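Local atomic coordinates of chitinase (Chromobacterium violaceum, PDB entry 4TXG), a protein that probably hydrolyses the glycosidic bonds of chitin, as a family GH18 glycoside hydrolase that is also predicted to bind the polysaccharide. Residues 171-176 against 603-608; 178-181 against 185-188. All blocks are in the same frame, centred on the assembly; numbering follows the deposited sequence.

Interaction 1: 171-176 against 603-608; sequences PAYLAS and WELAGD. With CS (cesium ion), chain N.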
# COMPACT_ATOMS: atom_id res chain seq x y z
N PRO A 171 -2.01 -25.00 12.30
CA PRO A 171 -1.73 -23.99 13.33
C PRO A 171 -2.68 -22.79 13.27
O PRO A 171 -2.87 -22.19 12.21
CB PRO A 171 -0.30 -23.56 13.01
CG PRO A 171 0.33 -24.78 12.42
CD PRO A 171 -0.78 -25.44 11.62
N ALA A 172 -3.27 -22.47 14.42
CA ALA A 172 -4.18 -21.34 14.51
C ALA A 172 -3.42 -20.07 14.85
O ALA A 172 -2.40 -20.11 15.53
CB ALA A 172 -5.27 -21.60 15.55
N TYR A 173 -3.93 -18.94 14.38
CA TYR A 173 -3.47 -17.65 14.84
C TYR A 173 -4.70 -16.81 15.12
O TYR A 173 -5.38 -16.38 14.19
CB TYR A 173 -2.55 -16.98 13.83
CG TYR A 173 -1.87 -15.75 14.38
CD1 TYR A 173 -2.49 -14.50 14.32
CD2 TYR A 173 -0.62 -15.83 14.98
CE1 TYR A 173 -1.87 -13.37 14.83
CE2 TYR A 173 0.01 -14.71 15.49
CZ TYR A 173 -0.62 -13.48 15.41
OH TYR A 173 0.01 -12.36 15.92
N LEU A 174 -4.98 -16.61 16.40
CA LEU A 174 -6.21 -15.97 16.84
C LEU A 174 -5.95 -14.54 17.30
O LEU A 174 -4.79 -14.14 17.45
CB LEU A 174 -6.83 -16.77 17.98
CG LEU A 174 -7.04 -18.25 17.66
CD1 LEU A 174 -7.75 -18.92 18.83
CD2 LEU A 174 -7.84 -18.40 16.36
N ALA A 175 -7.01 -13.78 17.51
CA ALA A 175 -6.86 -12.37 17.88
C ALA A 175 -6.14 -12.26 19.22
O ALA A 175 -5.47 -11.27 19.51
CB ALA A 175 -8.22 -11.67 17.92
N SER A 176 -6.25 -13.32 20.02
CA SER A 176 -5.57 -13.37 21.31
C SER A 176 -4.06 -13.61 21.19
O SER A 176 -3.34 -13.45 22.17
CB SER A 176 -6.20 -14.46 22.19
OG SER A 176 -6.26 -15.69 21.49
N TRP A 603 2.42 -7.86 6.26
CA TRP A 603 1.57 -9.00 5.97
C TRP A 603 2.41 -10.25 6.25
O TRP A 603 3.46 -10.39 5.63
CB TRP A 603 1.14 -8.99 4.50
CG TRP A 603 0.27 -10.15 4.16
CD1 TRP A 603 0.66 -11.44 3.94
CD2 TRP A 603 -1.15 -10.14 4.06
NE1 TRP A 603 -0.43 -12.23 3.70
CE2 TRP A 603 -1.56 -11.45 3.75
CE3 TRP A 603 -2.13 -9.14 4.18
CZ2 TRP A 603 -2.90 -11.80 3.57
CZ3 TRP A 603 -3.45 -9.48 4.00
CH2 TRP A 603 -3.83 -10.80 3.70
N GLU A 604 2.00 -11.15 7.15
CA GLU A 604 0.84 -11.05 8.03
C GLU A 604 1.31 -11.43 9.43
O GLU A 604 2.40 -11.99 9.60
CB GLU A 604 -0.27 -12.00 7.58
CG GLU A 604 0.24 -13.45 7.46
CD GLU A 604 -0.84 -14.47 7.19
OE1 GLU A 604 -0.90 -14.99 6.05
OE2 GLU A 604 -1.62 -14.77 8.12
N LEU A 605 0.49 -11.15 10.44
CA LEU A 605 0.88 -11.39 11.83
C LEU A 605 1.33 -12.84 12.08
O LEU A 605 2.31 -13.08 12.78
CB LEU A 605 -0.27 -11.02 12.76
CG LEU A 605 -0.41 -9.51 12.99
CD1 LEU A 605 -1.83 -9.14 13.41
CD2 LEU A 605 0.58 -9.07 14.05
N ALA A 606 0.63 -13.79 11.48
CA ALA A 606 0.91 -15.21 11.74
C ALA A 606 2.27 -15.68 11.21
O ALA A 606 2.72 -16.78 11.55
CB ALA A 606 -0.19 -16.07 11.16
N GLY A 607 2.91 -14.87 10.38
CA GLY A 607 4.20 -15.25 9.83
C GLY A 607 5.40 -14.89 10.70
O GLY A 607 6.51 -15.37 10.45
N ASP A 608 5.20 -14.04 11.71
CA ASP A 608 6.30 -13.64 12.59
C ASP A 608 6.70 -14.82 13.47
O ASP A 608 5.91 -15.76 13.64
CB ASP A 608 5.89 -12.43 13.43
CG ASP A 608 7.07 -11.67 14.02
OD1 ASP A 608 8.24 -12.09 13.83
OD2 ASP A 608 6.82 -10.64 14.69
CS CS N . -0.79 -11.82 23.41
O HOH W 1 2.66 -12.41 15.52
O HOH W 2 -3.03 -13.22 25.10
O HOH W 3 -2.24 -9.74 24.94
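The phenol OH of Tyr173 reaches residues 603-608 through a water, to which it donates a hydrogen bond of 2.7 Å from OH to the water oxygen. The same water donates a hydrogen bond to the carbonyl O of Leu605, 2.8 Å from the water oxygen, so one water serves both the phenol OH and the carbonyl O of these buried residues. The rest is apolar. The Tyr173 ring lies against the 3-10 turn 605-607, swung there by a chi1 of -170° that sets CG opposite the backbone N, and CA of Ala606 sits over one face, 3.9 Å from the ring centroid and 20° off the normal, a CH-pi contact. The Ala606 methyl CB meets the root of the ring at CG, 3.6 Å away, and this small side chain suits a place where the backbone comes so close to the ring. Toward the far end, Leu605 crosses at about a right angle, its CB lying 3.5 Å from Tyr173 CE1. Gly607 N bonds to Glu604 O and closes the turn. Phe160 packs on both Tyr173 and Leu605. The contact joins the loops that follow the neighbouring strands 155-161 and 599-603, whose parallel pairing closes the GH18 TIM barrel.

Interaction 2: 178-181 against 185-188; sequences IPWS and HINY. With CS (cesium ion), chain N.
One methyl group, CD1 of Ile186, carries the whole contact between the loop 178-181 and strand 185-193, a parallel strand of the TIM barrel whose Ile186 side chain points outward from the sheet into the layer between strand and surrounding loop and helix. The first kind of interaction is CH-pi. Ile186 CD1 stands over the six-membered ring of Trp180, 3.5 Å from its centroid and 15° off the normal, and the two side chains cross at about a right angle. Isoleucine suits the place because its longer branch, extended at chi2 161°, offers a slim methyl to the broad indole. Tyr239 of helix 231-242 stacks on the Trp180 rings.

The second kind is contact between aliphatic branches. Ile178 and Ile186 reach toward each other tip to tip, and Ile178 CG2 lies 3.8 Å from Ile186 CD1, also over the indole toward its rim.

Backbone and metal interactions shape the loop itself. Pro179 centres an inverse gamma turn, in which Trp180 N makes a weak bond to Ile178 O and the chain bends enough to set Ile178 and Trp180 round the same methyl. That carbonyl has a second partner: alongside two waters, Ile178 O coordinates a cesium ion at 3.3 Å.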
# COMPACT_ATOMS: atom_id res chain seq x y z
N ILE A 178 -2.18 -11.93 18.94
CA ILE A 178 -1.64 -10.67 18.46
C ILE A 178 -0.81 -9.98 19.55
O ILE A 178 -1.21 -9.98 20.72
CB ILE A 178 -2.79 -9.73 18.01
CG1 ILE A 178 -3.50 -10.30 16.77
CG2 ILE A 178 -2.29 -8.32 17.73
CD1 ILE A 178 -4.74 -9.50 16.38
N PRO A 179 0.35 -9.41 19.18
CA PRO A 179 1.14 -8.62 20.14
C PRO A 179 0.55 -7.22 20.32
O PRO A 179 1.10 -6.22 19.84
CB PRO A 179 2.52 -8.55 19.48
CG PRO A 179 2.23 -8.62 18.01
CD PRO A 179 1.06 -9.59 17.90
N TRP A 180 -0.58 -7.15 21.02
CA TRP A 180 -1.30 -5.90 21.20
C TRP A 180 -0.46 -4.76 21.79
O TRP A 180 -0.68 -3.59 21.45
CB TRP A 180 -2.52 -6.13 22.09
CG TRP A 180 -3.62 -6.89 21.41
CD1 TRP A 180 -3.77 -8.24 21.33
CD2 TRP A 180 -4.73 -6.32 20.71
NE1 TRP A 180 -4.91 -8.55 20.63
CE2 TRP A 180 -5.52 -7.39 20.23
CE3 TRP A 180 -5.15 -5.01 20.45
CZ2 TRP A 180 -6.69 -7.19 19.49
CZ3 TRP A 180 -6.32 -4.82 19.73
CH2 TRP A 180 -7.07 -5.90 19.26
N SER A 181 0.49 -5.10 22.65
CA SER A 181 1.28 -4.07 23.33
C SER A 181 2.40 -3.51 22.45
O SER A 181 3.15 -2.63 22.88
CB SER A 181 1.89 -4.62 24.63
OG SER A 181 2.90 -5.57 24.35
N HIS A 185 -1.94 -0.33 14.93
CA HIS A 185 -3.12 -0.61 14.11
C HIS A 185 -3.17 -2.09 13.73
O HIS A 185 -2.14 -2.71 13.46
CB HIS A 185 -3.14 0.21 12.82
CG HIS A 185 -3.14 1.70 13.03
ND1 HIS A 185 -2.03 2.39 13.45
CD2 HIS A 185 -4.11 2.62 12.82
CE1 HIS A 185 -2.32 3.68 13.53
NE2 HIS A 185 -3.57 3.85 13.14
N ILE A 186 -4.38 -2.64 13.67
CA ILE A 186 -4.60 -3.99 13.16
C ILE A 186 -5.62 -3.94 12.04
O ILE A 186 -6.72 -3.40 12.22
CB ILE A 186 -5.11 -4.93 14.25
CG1 ILE A 186 -4.11 -5.03 15.40
CG2 ILE A 186 -5.44 -6.32 13.65
CD1 ILE A 186 -4.75 -5.56 16.70
N ASN A 187 -5.26 -4.51 10.90
CA ASN A 187 -6.16 -4.61 9.76
C ASN A 187 -6.70 -6.03 9.66
O ASN A 187 -5.92 -6.98 9.56
CB ASN A 187 -5.44 -4.27 8.46
CG ASN A 187 -5.10 -2.79 8.33
OD1 ASN A 187 -5.64 -1.95 9.04
ND2 ASN A 187 -4.21 -2.48 7.39
N TYR A 188 -8.02 -6.17 9.67
CA TYR A 188 -8.64 -7.49 9.53
C TYR A 188 -8.87 -7.83 8.07
O TYR A 188 -9.56 -7.10 7.36
CB TYR A 188 -9.97 -7.51 10.29
CG TYR A 188 -10.70 -8.83 10.25
CD1 TYR A 188 -11.52 -9.17 9.17
CD2 TYR A 188 -10.59 -9.73 11.31
CE1 TYR A 188 -12.21 -10.38 9.15
CE2 TYR A 188 -11.26 -10.93 11.29
CZ TYR A 188 -12.07 -11.26 10.21
OH TYR A 188 -12.75 -12.45 10.21
CS CS N . -0.79 -11.82 23.41
O HOH W 2 -3.03 -13.22 25.10
O HOH W 3 -2.24 -9.74 24.94

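In the fold
Both contacts are buried, and both belong to the connection between barrel strands 155-161 and 185-193. Interaction 1 ties that connection to the loop after strand 599-603, far along the sequence, whereas interaction 2 folds it onto the strand it leads into. Their chemistry differs accordingly: the loop-to-loop contact includes a water bridge to a backbone carbonyl, while the strand contact is wholly apolar. The two meet directly. Ala175 O accepts a probable hydrogen bond from Trp180 NE1 (3.0 Å), and Tyr173 OH packs 3.5 Å from Ile178 CA. Ser176 O and Ile178 O bind the same cesium ion, which two waters also coordinate.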